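Local coordinates for pyruvate carboxylase protein (Rhizobium etli, PDB 2QF7), which is a biotin-dependent carboxylase whose single chain joins an ATP-grasp unit, a TIM barrel and a biotin-carrying domain, four such chains forming the assembly, at residues 883-888 with 911-916; 923-928 with 950-955; 931-936 with 942-947; 970-975 with 990-995. One frame throughout, in Å; residues are numbered along the deposited sequence. Where two conformers were deposited one is given.

Contact 1 of 4, residues 883-888 with 911-916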
loop_
_atom_site.group_PDB
_atom_site.type_symbol
_atom_site.label_atom_id
_atom_site.label_comp_id
_atom_site.label_asym_id
_atom_site.label_seq_id
_atom_site.Cartn_x
_atom_site.Cartn_y
_atom_site.Cartn_z
ATOM N N ASN A 883 -41.077 21.999 28.960
ATOM C CA ASN A 883 -41.959 21.105 29.701
ATOM C C ASN A 883 -43.172 21.845 30.311
ATOM O O ASN A 883 -44.327 21.422 30.150
ATOM C CB ASN A 883 -41.191 20.391 30.835
ATOM C CG ASN A 883 -42.132 19.602 31.714
ATOM O OD1 ASN A 883 -42.817 18.697 31.219
ATOM N ND2 ASN A 883 -42.211 19.949 32.998
ATOM N N GLN A 884 -42.919 22.985 30.965
ATOM C CA GLN A 884 -44.005 23.764 31.565
ATOM C C GLN A 884 -44.912 24.363 30.487
ATOM O O GLN A 884 -46.137 24.427 30.646
ATOM C CB GLN A 884 -43.463 24.901 32.463
ATOM C CG GLN A 884 -42.788 24.444 33.797
ATOM C CD GLN A 884 -43.708 23.657 34.741
ATOM O OE1 GLN A 884 -44.937 23.836 34.759
ATOM N NE2 GLN A 884 -43.110 22.757 35.513
ATOM N N MET A 885 -44.316 24.806 29.386
ATOM C CA MET A 885 -45.079 25.333 28.237
ATOM C C MET A 885 -46.102 24.323 27.674
ATOM O O MET A 885 -47.214 24.704 27.291
ATOM C CB MET A 885 -44.128 25.806 27.134
ATOM C CG MET A 885 -44.854 26.300 25.889
ATOM S SD MET A 885 -43.687 26.809 24.630
ATOM C CE MET A 885 -43.150 25.214 24.057
ATOM N N PHE A 886 -45.700 23.055 27.596
ATOM C CA PHE A 886 -46.569 21.943 27.176
ATOM C C PHE A 886 -47.601 21.560 28.236
ATOM O O PHE A 886 -48.469 20.718 27.984
ATOM C CB PHE A 886 -45.715 20.717 26.798
ATOM C CG PHE A 886 -44.940 20.883 25.515
ATOM C CD1 PHE A 886 -45.602 21.203 24.329
ATOM C CD2 PHE A 886 -43.555 20.679 25.477
ATOM C CE1 PHE A 886 -44.908 21.364 23.129
ATOM C CE2 PHE A 886 -42.845 20.804 24.281
ATOM C CZ PHE A 886 -43.548 21.170 23.091
ATOM N N GLY A 887 -47.531 22.196 29.411
ATOM C CA GLY A 887 -48.531 21.984 30.459
ATOM C C GLY A 887 -47.999 21.172 31.637
ATOM O O GLY A 887 -48.775 20.870 32.577
ATOM N N ASP A 888 -46.689 20.856 31.610
ATOM C CA ASP A 888 -46.004 20.031 32.616
ATOM C C ASP A 888 -46.407 18.571 32.413
ATOM O O ASP A 888 -47.449 18.108 32.900
ATOM C CB ASP A 888 -46.246 20.522 34.069
ATOM C CG ASP A 888 -45.309 19.850 35.077
ATOM O OD1 ASP A 888 -44.463 18.999 34.656
ATOM O OD2 ASP A 888 -45.423 20.163 36.291
ATOM N N LEU A 911 -35.432 31.729 21.365
ATOM C CA LEU A 911 -36.865 31.921 21.595
ATOM C C LEU A 911 -37.183 31.647 23.055
ATOM O O LEU A 911 -36.873 30.594 23.561
ATOM C CB LEU A 911 -37.699 30.981 20.695
ATOM C CG LEU A 911 -37.625 31.187 19.170
ATOM C CD1 LEU A 911 -38.058 29.906 18.516
ATOM C CD2 LEU A 911 -38.445 32.376 18.678
ATOM N N THR A 912 -37.784 32.610 23.734
ATOM C CA THR A 912 -38.337 32.350 25.059
ATOM C C THR A 912 -39.698 31.607 24.871
ATOM O O THR A 912 -40.263 31.564 23.753
ATOM C CB THR A 912 -38.593 33.663 25.818
ATOM O OG1 THR A 912 -39.621 34.363 25.148
ATOM C CG2 THR A 912 -37.355 34.576 25.862
ATOM N N VAL A 913 -40.215 31.011 25.948
ATOM C CA VAL A 913 -41.574 30.460 25.944
ATOM C C VAL A 913 -42.612 31.505 25.462
ATOM O O VAL A 913 -43.500 31.188 24.670
ATOM C CB VAL A 913 -41.951 29.914 27.334
ATOM C CG1 VAL A 913 -43.413 29.548 27.386
ATOM C CG2 VAL A 913 -41.095 28.712 27.680
ATOM N N ALA A 914 -42.477 32.750 25.916
ATOM C CA ALA A 914 -43.344 33.831 25.449
ATOM C C ALA A 914 -43.250 34.049 23.936
ATOM O O ALA A 914 -44.268 34.249 23.273
ATOM C CB ALA A 914 -43.045 35.117 26.181
ATOM N N ASP A 915 -42.028 34.038 23.397
ATOM C CA ASP A 915 -41.814 34.105 21.956
ATOM C C ASP A 915 -42.513 32.929 21.281
ATOM O O ASP A 915 -43.192 33.098 20.279
ATOM C CB ASP A 915 -40.326 33.961 21.601
ATOM C CG ASP A 915 -39.498 35.191 21.939
ATOM O OD1 ASP A 915 -40.062 36.281 22.042
ATOM O OD2 ASP A 915 -38.265 35.034 22.091
ATOM N N VAL A 916 -42.275 31.731 21.792
ATOM C CA VAL A 916 -42.867 30.514 21.213
ATOM C C VAL A 916 -44.402 30.617 21.122
ATOM O O VAL A 916 -44.975 30.287 20.090
ATOM C CB VAL A 916 -42.423 29.228 21.954
ATOM C CG1 VAL A 916 -43.066 27.972 21.351
ATOM C CG2 VAL A 916 -40.874 29.049 21.901
#
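Two helix ends meet here through one methionine: Met885, in the last turn of helix 872-885, lies across Val913 and Val916 in the first turn of helix 913-917, in a helical part of the conserved carboxylase region. With CG anti to its backbone N (chi1 177°), Met885 runs out straight as far as sulfur and bends only at the terminal bond. Its near part slides past Val913, CB lying 3.8 Å from Val913 CG1. Farther out the chain crosses Val916 at about a right angle, and SD comes 3.5 Å from Val916 CG1. The methyl CE sits beside that same branch and over the rim of the neighbouring Phe886 ring. Leu948 and Met902, from two other helices, close around the methionine.

Both helix ends are finished by local polar motifs. The first stops in a Schellman motif, in which Gly887 takes a positive phi of 108° and Asp888 N returns to Asn883 O at 2.8 Å. A side-chain bond runs alongside: Asn883 ND2 reaches Asp888 OD1 at 3.0 Å, coming from above the carboxylate plane. The second helix begins with a capping box. Asp915 N donates to Thr912 OG1 at 3.0 Å, while Thr912 N donates to Asp915 OD2, also at 3.0 Å. Beyond these motifs, Gly887 O and Asp888 O turn to Lys705, and Val916 O to Lys951.

No hydrogen bond links the two segments. Their direct contact is apolar and probably rests on buried hydrophobic surface and dispersion between the polarisable thioether and the valine methyls.

Contact 2 of 4, residues 923-928 with 950-955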
loop_
_atom_site.group_PDB
_atom_site.type_symbol
_atom_site.label_atom_id
_atom_site.label_comp_id
_atom_site.label_asym_id
_atom_site.label_seq_id
_atom_site.Cartn_x
_atom_site.Cartn_y
_atom_site.Cartn_z
ATOM N N VAL A 923 -43.080 30.956 14.093
ATOM C CA VAL A 923 -42.204 29.879 14.517
ATOM C C VAL A 923 -42.552 28.686 13.644
ATOM O O VAL A 923 -43.730 28.400 13.437
ATOM C CB VAL A 923 -42.430 29.507 16.023
ATOM C CG1 VAL A 923 -41.640 28.274 16.400
ATOM C CG2 VAL A 923 -42.091 30.654 16.940
ATOM N N SER A 924 -41.534 28.018 13.118
ATOM C CA SER A 924 -41.722 26.739 12.446
ATOM C C SER A 924 -41.426 25.642 13.444
ATOM O O SER A 924 -40.268 25.322 13.709
ATOM C CB SER A 924 -40.840 26.615 11.196
ATOM O OG SER A 924 -39.492 26.351 11.534
ATOM N N PHE A 925 -42.476 25.081 14.028
ATOM C CA PHE A 925 -42.305 24.102 15.110
ATOM C C PHE A 925 -41.680 22.818 14.598
ATOM O O PHE A 925 -41.865 22.479 13.448
ATOM C CB PHE A 925 -43.639 23.826 15.773
ATOM C CG PHE A 925 -44.120 24.953 16.651
ATOM C CD1 PHE A 925 -43.876 24.931 18.023
ATOM C CD2 PHE A 925 -44.843 26.016 16.113
ATOM C CE1 PHE A 925 -44.348 25.983 18.845
ATOM C CE2 PHE A 925 -45.304 27.068 16.921
ATOM C CZ PHE A 925 -45.053 27.037 18.298
ATOM N N PRO A 926 -40.896 22.121 15.434
ATOM C CA PRO A 926 -40.397 20.810 15.023
ATOM C C PRO A 926 -41.598 19.890 14.727
ATOM O O PRO A 926 -42.649 20.037 15.387
ATOM C CB PRO A 926 -39.644 20.317 16.273
ATOM C CG PRO A 926 -39.297 21.571 17.037
ATOM C CD PRO A 926 -40.433 22.514 16.779
ATOM N N GLU A 927 -41.454 18.981 13.759
ATOM C CA GLU A 927 -42.481 17.991 13.357
ATOM C C GLU A 927 -42.991 17.179 14.528
ATOM O O GLU A 927 -44.174 16.771 14.587
ATOM C CB GLU A 927 -41.864 16.998 12.351
ATOM C CG GLU A 927 -42.854 16.150 11.518
ATOM C CD GLU A 927 -43.347 14.862 12.196
ATOM O OE1 GLU A 927 -42.669 14.326 13.115
ATOM O OE2 GLU A 927 -44.434 14.375 11.785
ATOM N N SER A 928 -42.071 16.859 15.450
ATOM C CA SER A 928 -42.423 16.056 16.603
ATOM C C SER A 928 -43.389 16.824 17.509
ATOM O O SER A 928 -44.252 16.229 18.142
ATOM C CB SER A 928 -41.173 15.634 17.403
ATOM O OG SER A 928 -40.532 16.797 17.889
ATOM N N LYS A 950 -52.913 25.722 18.753
ATOM C CA LYS A 950 -53.435 26.469 17.601
ATOM C C LYS A 950 -52.307 27.049 16.753
ATOM O O LYS A 950 -52.318 26.930 15.516
ATOM C CB LYS A 950 -54.371 27.603 18.052
ATOM C CG LYS A 950 -55.308 28.109 16.959
ATOM C CD LYS A 950 -56.185 29.305 17.443
ATOM C CE LYS A 950 -57.420 29.447 16.540
ATOM N NZ LYS A 950 -58.286 30.668 16.775
ATOM N N LYS A 951 -51.342 27.698 17.405
ATOM C CA LYS A 951 -50.224 28.294 16.675
ATOM C C LYS A 951 -49.460 27.250 15.873
ATOM O O LYS A 951 -49.227 27.434 14.670
ATOM C CB LYS A 951 -49.268 29.026 17.610
ATOM C CG LYS A 951 -48.155 29.758 16.862
ATOM C CD LYS A 951 -47.420 30.670 17.778
ATOM C CE LYS A 951 -46.138 31.152 17.132
ATOM N NZ LYS A 951 -45.382 32.000 18.092
ATOM N N ALA A 952 -49.099 26.157 16.545
ATOM C CA ALA A 952 -48.283 25.088 15.965
ATOM C C ALA A 952 -48.964 24.318 14.833
ATOM O O ALA A 952 -48.298 23.910 13.881
ATOM C CB ALA A 952 -47.850 24.124 17.039
ATOM N N LEU A 953 -50.279 24.115 14.930
ATOM C CA LEU A 953 -50.973 23.276 13.951
ATOM C C LEU A 953 -51.271 23.983 12.621
ATOM O O LEU A 953 -51.641 23.339 11.634
ATOM C CB LEU A 953 -52.232 22.682 14.554
ATOM C CG LEU A 953 -51.942 21.534 15.532
ATOM C CD1 LEU A 953 -53.210 21.054 16.201
ATOM C CD2 LEU A 953 -51.271 20.375 14.829
ATOM N N LYS A 954 -51.157 25.311 12.617
ATOM C CA LYS A 954 -51.330 26.117 11.393
ATOM C C LYS A 954 -52.563 25.679 10.590
ATOM O O LYS A 954 -52.503 25.505 9.365
ATOM C CB LYS A 954 -50.063 26.088 10.517
ATOM C CG LYS A 954 -48.756 26.527 11.209
ATOM C CD LYS A 954 -47.577 26.651 10.214
ATOM N N GLY A 955 -53.688 25.514 11.280
ATOM C CA GLY A 955 -54.942 25.178 10.608
ATOM C C GLY A 955 -55.340 23.712 10.567
ATOM O O GLY A 955 -56.478 23.404 10.264
HETATM O O HOH W 1 -45.673 24.919 12.915
#
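The extended residues leading into helix 927-934 run past the last turn of helix 946-953, with the CA atoms of Phe925 and Ala952 6.1 Å apart. Phe925 carries the contact. Ala952 CB lies over one face of its ring, 3.8 Å from the centroid and only 15° off the normal, a CH-pi contact. The opposite face is taken by Val923 CG1, over the ring centre, so the phenyl is clamped between two aliphatic groups. At the ring edge, near its plane, Lys951 CG approaches Phe925 CE2 at 3.9 Å.

A chi1 of -175° points the lysine chain away from its own amide nitrogen, and beyond CG it is fully extended. The side chains of Lys951 and Val923 cross at about a right angle, and Lys951 NZ stands 3.7 Å from Val923 CG2. This ammonium hydrogen-bonds to three backbone carbonyls, those of Val916, Ser918 and Arg921, so that the aliphatic stem packs while the charged end is held at the end of helix 913-917 and in the loop that follows. A water adds a lighter link between the backbones, donating to Ala952 O at 3.0 Å and accepting a weak bond from Phe925 N.

Met902 and Val930 also touch Phe925. The arrangement combines a CH-pi contact on one face of an aromatic ring, aliphatic packing on the other, and a lysine bound to backbone carbonyls at a helix C-terminus, joining a helix end to a loop in a helical part of the conserved carboxylase region.

Contact 3 of 4, residues 931-936 with 942-947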
loop_
_atom_site.group_PDB
_atom_site.type_symbol
_atom_site.label_atom_id
_atom_site.label_comp_id
_atom_site.label_asym_id
_atom_site.label_seq_id
_atom_site.Cartn_x
_atom_site.Cartn_y
_atom_site.Cartn_z
ATOM N N SER A 931 -46.869 17.056 15.735
ATOM C CA SER A 931 -47.524 15.756 15.830
ATOM C C SER A 931 -48.048 15.472 17.242
ATOM O O SER A 931 -49.139 14.931 17.401
ATOM C CB SER A 931 -46.546 14.678 15.368
ATOM O OG SER A 931 -46.981 13.402 15.749
ATOM N N MET A 932 -47.259 15.813 18.269
ATOM C CA MET A 932 -47.709 15.680 19.651
ATOM C C MET A 932 -48.942 16.549 19.947
ATOM O O MET A 932 -49.919 16.076 20.544
ATOM C CB MET A 932 -46.585 16.040 20.639
ATOM C CG MET A 932 -47.009 15.786 22.071
ATOM S SD MET A 932 -45.686 15.906 23.261
ATOM C CE MET A 932 -45.613 17.687 23.352
ATOM N N LEU A 933 -48.895 17.816 19.555
ATOM C CA LEU A 933 -50.019 18.711 19.832
ATOM C C LEU A 933 -51.246 18.309 19.003
ATOM O O LEU A 933 -52.389 18.523 19.429
ATOM C CB LEU A 933 -49.624 20.171 19.575
ATOM C CG LEU A 933 -48.540 20.717 20.541
ATOM C CD1 LEU A 933 -47.933 21.963 19.919
ATOM C CD2 LEU A 933 -49.156 21.070 21.909
ATOM N N LYS A 934 -51.000 17.710 17.834
ATOM C CA LYS A 934 -52.087 17.171 17.005
ATOM C C LYS A 934 -52.855 16.046 17.729
ATOM O O LYS A 934 -54.075 15.915 17.554
ATOM C CB LYS A 934 -51.550 16.612 15.686
ATOM C CG LYS A 934 -52.675 16.135 14.727
ATOM C CD LYS A 934 -52.051 15.505 13.486
ATOM C CE LYS A 934 -53.107 15.120 12.421
ATOM N NZ LYS A 934 -52.390 14.424 11.300
ATOM N N GLY A 935 -52.125 15.195 18.453
ATOM C CA GLY A 935 -52.703 14.123 19.248
ATOM C C GLY A 935 -52.070 12.759 19.067
ATOM O O GLY A 935 -52.506 11.793 19.687
ATOM N N ASP A 936 -51.013 12.685 18.266
ATOM C CA ASP A 936 -50.415 11.414 17.878
ATOM C C ASP A 936 -49.789 10.659 19.023
ATOM O O ASP A 936 -49.556 9.460 18.909
ATOM C CB ASP A 936 -49.376 11.606 16.781
ATOM C CG ASP A 936 -49.988 12.036 15.435
ATOM O OD1 ASP A 936 -51.224 11.896 15.226
ATOM O OD2 ASP A 936 -49.211 12.525 14.570
ATOM N N SER A 942 -54.664 16.958 31.322
ATOM C CA SER A 942 -55.108 18.318 31.235
ATOM C C SER A 942 -55.549 18.706 29.821
ATOM O O SER A 942 -56.072 19.772 29.641
ATOM C CB SER A 942 -53.920 19.216 31.648
ATOM O OG SER A 942 -54.352 20.573 31.645
ATOM N N GLY A 943 -55.303 17.850 28.822
ATOM C CA GLY A 943 -55.353 18.265 27.418
ATOM C C GLY A 943 -54.101 19.090 27.107
ATOM O O GLY A 943 -53.311 19.374 28.015
ATOM N N TRP A 944 -53.908 19.445 25.833
ATOM C CA TRP A 944 -52.795 20.316 25.363
ATOM C C TRP A 944 -53.156 21.790 25.477
ATOM O O TRP A 944 -54.313 22.153 25.212
ATOM C CB TRP A 944 -52.479 20.004 23.899
ATOM C CG TRP A 944 -51.987 18.604 23.759
ATOM C CD1 TRP A 944 -52.606 17.586 23.114
ATOM C CD2 TRP A 944 -50.787 18.053 24.340
ATOM N NE1 TRP A 944 -51.877 16.415 23.251
ATOM C CE2 TRP A 944 -50.750 16.677 23.995
ATOM C CE3 TRP A 944 -49.752 18.586 25.126
ATOM C CZ2 TRP A 944 -49.718 15.821 24.395
ATOM C CZ3 TRP A 944 -48.718 17.730 25.538
ATOM C CH2 TRP A 944 -48.716 16.349 25.169
ATOM N N PRO A 945 -52.176 22.662 25.853
ATOM C CA PRO A 945 -52.457 24.121 25.925
ATOM C C PRO A 945 -52.985 24.666 24.599
ATOM O O PRO A 945 -52.344 24.459 23.565
ATOM C CB PRO A 945 -51.088 24.731 26.261
ATOM C CG PRO A 945 -50.419 23.651 27.058
ATOM C CD PRO A 945 -50.794 22.363 26.285
ATOM N N GLU A 946 -54.130 25.370 24.636
ATOM C CA GLU A 946 -54.870 25.711 23.430
ATOM C C GLU A 946 -54.134 26.676 22.498
ATOM O O GLU A 946 -54.078 26.448 21.279
ATOM C CB GLU A 946 -56.268 26.272 23.775
ATOM C CG GLU A 946 -57.262 25.211 24.334
ATOM C CD GLU A 946 -58.604 25.836 24.714
ATOM O OE1 GLU A 946 -58.781 27.048 24.484
ATOM O OE2 GLU A 946 -59.478 25.121 25.244
ATOM N N ALA A 947 -53.578 27.751 23.055
ATOM C CA ALA A 947 -52.893 28.770 22.225
ATOM C C ALA A 947 -51.635 28.235 21.508
ATOM O O ALA A 947 -51.423 28.495 20.322
ATOM C CB ALA A 947 -52.565 30.032 23.047
#
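A Met-aromatic contact between Met932 and Trp944 lies at the heart of a helix-loop-helix unit, where helix 927-934 ends, a short connection follows, and the chain turns into helix 946-953. The methionine crosses the indole at about a right angle and touches the benzene side of it with three successive atoms. CG lies 3.6 Å from Trp944 CZ2, SD is close to CH2, and the methyl CE, turned by a bend at the last torsion (chi3 78°), reaches CZ3 at 3.8 Å. The sulfur approaches obliquely, 4.5 Å from the centroid of the six-membered ring and 48° off its normal.

Leu933 supports the other part of the side chain, its CD2 being 4.0 Å from Trp944 CB, and its CA lies over a face of the indole. Although Met932 O is 3.4 Å from Trp944 NE1, the angle is too poor for a hydrogen bond; the indole N-H instead makes a weak one to Gly938 O in the connection. Leu933 O is taken by Gln949 NE2 from the following helix.

Gly935, with positive phi, is the first residue to leave helical backbone angles. There Ser931 O accepts from both Gly935 N and Asp936 N. The same turn is tied by its side chains: Ser931 OG donates to the anti side of Asp936 OD2 at 2.7 Å.

Contact 4 of 4, residues 970-975 with 990-995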
loop_
_atom_site.group_PDB
_atom_site.type_symbol
_atom_site.label_atom_id
_atom_site.label_comp_id
_atom_site.label_asym_id
_atom_site.label_seq_id
_atom_site.Cartn_x
_atom_site.Cartn_y
_atom_site.Cartn_z
ATOM N N ALA A 970 -54.679 -3.483 9.944
ATOM C CA ALA A 970 -53.754 -3.789 8.877
ATOM C C ALA A 970 -54.235 -5.062 8.206
ATOM O O ALA A 970 -54.850 -5.912 8.856
ATOM C CB ALA A 970 -52.342 -3.977 9.437
ATOM N N ASP A 971 -53.973 -5.200 6.911
ATOM C CA ASP A 971 -54.318 -6.441 6.194
ATOM C C ASP A 971 -53.076 -7.352 6.300
ATOM O O ASP A 971 -52.137 -7.247 5.493
ATOM C CB ASP A 971 -54.684 -6.119 4.746
ATOM C CG ASP A 971 -55.113 -7.353 3.941
ATOM O OD1 ASP A 971 -54.907 -8.504 4.395
ATOM O OD2 ASP A 971 -55.634 -7.152 2.820
ATOM N N LEU A 972 -53.063 -8.208 7.321
ATOM C CA LEU A 972 -51.844 -8.957 7.660
ATOM C C LEU A 972 -51.458 -10.014 6.615
ATOM O O LEU A 972 -50.276 -10.222 6.379
ATOM C CB LEU A 972 -51.890 -9.556 9.091
ATOM C CG LEU A 972 -52.085 -8.631 10.304
ATOM C CD1 LEU A 972 -52.254 -9.450 11.624
ATOM C CD2 LEU A 972 -50.950 -7.628 10.468
ATOM N N ASP A 973 -52.432 -10.658 5.969
ATOM C CA ASP A 973 -52.086 -11.632 4.931
ATOM C C ASP A 973 -51.472 -10.939 3.713
ATOM O O ASP A 973 -50.589 -11.490 3.080
ATOM C CB ASP A 973 -53.295 -12.510 4.519
ATOM C CG ASP A 973 -53.818 -13.389 5.674
ATOM O OD1 ASP A 973 -53.075 -13.682 6.639
ATOM O OD2 ASP A 973 -55.002 -13.792 5.626
ATOM N N ALA A 974 -51.947 -9.737 3.380
ATOM C CA ALA A 974 -51.357 -8.957 2.281
ATOM C C ALA A 974 -49.984 -8.388 2.624
ATOM O O ALA A 974 -49.091 -8.373 1.764
ATOM C CB ALA A 974 -52.281 -7.841 1.829
ATOM N N GLU A 975 -49.818 -7.886 3.854
ATOM C CA GLU A 975 -48.498 -7.414 4.292
ATOM C C GLU A 975 -47.462 -8.541 4.299
ATOM O O GLU A 975 -46.309 -8.342 3.906
ATOM C CB GLU A 975 -48.558 -6.700 5.659
ATOM C CG GLU A 975 -49.468 -5.490 5.583
ATOM C CD GLU A 975 -48.945 -4.279 6.304
ATOM O OE1 GLU A 975 -47.757 -4.264 6.709
ATOM O OE2 GLU A 975 -49.731 -3.319 6.448
ATOM N N PHE A 990 -42.112 -14.654 13.480
ATOM C CA PHE A 990 -41.278 -13.699 14.239
ATOM C C PHE A 990 -40.705 -12.640 13.295
ATOM O O PHE A 990 -40.688 -11.431 13.605
ATOM C CB PHE A 990 -40.090 -14.398 14.943
ATOM C CG PHE A 990 -40.476 -15.293 16.107
ATOM C CD1 PHE A 990 -41.718 -15.185 16.735
ATOM C CD2 PHE A 990 -39.538 -16.198 16.633
ATOM C CE1 PHE A 990 -42.077 -16.006 17.832
ATOM C CE2 PHE A 990 -39.867 -17.021 17.747
ATOM C CZ PHE A 990 -41.161 -16.930 18.330
ATOM N N GLU A 991 -40.196 -13.095 12.159
ATOM C CA GLU A 991 -39.704 -12.183 11.121
ATOM C C GLU A 991 -40.817 -11.251 10.655
ATOM O O GLU A 991 -40.591 -10.070 10.392
ATOM C CB GLU A 991 -39.176 -12.981 9.925
ATOM C CG GLU A 991 -37.824 -13.631 10.186
ATOM C CD GLU A 991 -37.311 -14.328 8.947
ATOM O OE1 GLU A 991 -38.023 -15.197 8.397
ATOM O OE2 GLU A 991 -36.205 -13.959 8.477
ATOM N N PHE A 992 -42.026 -11.789 10.494
ATOM C CA PHE A 992 -43.152 -10.948 10.094
ATOM C C PHE A 992 -43.440 -9.870 11.169
ATOM O O PHE A 992 -43.684 -8.716 10.816
ATOM C CB PHE A 992 -44.380 -11.791 9.779
ATOM C CG PHE A 992 -45.575 -10.994 9.312
ATOM C CD1 PHE A 992 -45.444 -10.007 8.331
ATOM C CD2 PHE A 992 -46.823 -11.232 9.853
ATOM C CE1 PHE A 992 -46.550 -9.265 7.879
ATOM C CE2 PHE A 992 -47.952 -10.515 9.409
ATOM C CZ PHE A 992 -47.806 -9.517 8.431
ATOM N N ALA A 993 -43.425 -10.242 12.451
ATOM C CA ALA A 993 -43.535 -9.245 13.517
ATOM C C ALA A 993 -42.440 -8.140 13.440
ATOM O O ALA A 993 -42.721 -6.953 13.704
ATOM C CB ALA A 993 -43.518 -9.920 14.911
ATOM N N SER A 994 -41.201 -8.544 13.127
ATOM C CA SER A 994 -40.077 -7.607 12.924
ATOM C C SER A 994 -40.392 -6.626 11.763
ATOM O O SER A 994 -40.247 -5.413 11.899
ATOM C CB SER A 994 -38.803 -8.412 12.639
ATOM O OG SER A 994 -38.369 -9.066 13.841
ATOM N N TYR A 995 -40.866 -7.162 10.646
ATOM C CA TYR A 995 -41.239 -6.371 9.484
ATOM C C TYR A 995 -42.403 -5.377 9.770
ATOM O O TYR A 995 -42.359 -4.238 9.296
ATOM C CB TYR A 995 -41.592 -7.304 8.345
ATOM C CG TYR A 995 -42.135 -6.607 7.133
ATOM C CD1 TYR A 995 -41.299 -5.823 6.322
ATOM C CD2 TYR A 995 -43.482 -6.733 6.785
ATOM C CE1 TYR A 995 -41.802 -5.177 5.187
ATOM C CE2 TYR A 995 -43.992 -6.099 5.649
ATOM C CZ TYR A 995 -43.144 -5.319 4.858
ATOM O OH TYR A 995 -43.634 -4.692 3.748
HETATM O O HOH W 2 -46.022 -4.285 3.723
#
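Phe992 makes the tight half of this contact by pushing the far end of its ring into the first turn of helix 972-983. Its CZ comes 3.3 Å from Leu972 O, while CE2 lies 4.1 Å from Leu972 CB. Glu975 CB meets the ring edge in its plane, 3.9 Å from Phe992 CE1. The ring reaches this far because the first torsion, a chi1 of -178°, swings the phenyl out opposite the residue's own nitrogen and toward the facing helix.

One turn later the fit is slacker. Tyr995 CE2 approaches Glu975 O at 3.7 Å, and the carboxylate of partly exposed Glu975 meets the tyrosine only loosely. A water between them donates a weak bond to Glu975 OE1; its separation from Tyr995 OH is too short to be trusted. The start of the facing helix is capped weakly as well, Ala974 N donating to Asp971 OD1 at 3.4 Å.

Around this helix pair, Tyr649 of helix 644-657, which connects strands 626-632 and 661-665 of the TIM barrel along the chain, meets the Phe992 ring edge-to-face. Tyr995 packs on Phe1002 and Thr1003, so the pair lies against barrel helix 644-657 and the following helix 999-1012.

How the contacts relate
All four contacts fall within the conserved carboxylase region, but they lie in two separate places. Contacts 1, 2 and 3 make one cluster, their centres 11 to 13 Å apart. Contacts 2 and 3 share helices 927-934 and 946-953, contact 3 falling between the two segments of contact 2 along the chain. Contact 1, which comes earlier, touches both: Phe886 meets Met932 and Pro945, and Val916 packs on Phe925. Contact 4 follows last, its centre 31 to 41 Å from the others, with no atoms touching them. The same region thus supplies a compact local helical core and, after helix 946-953, a second helix pair set against a barrel helix.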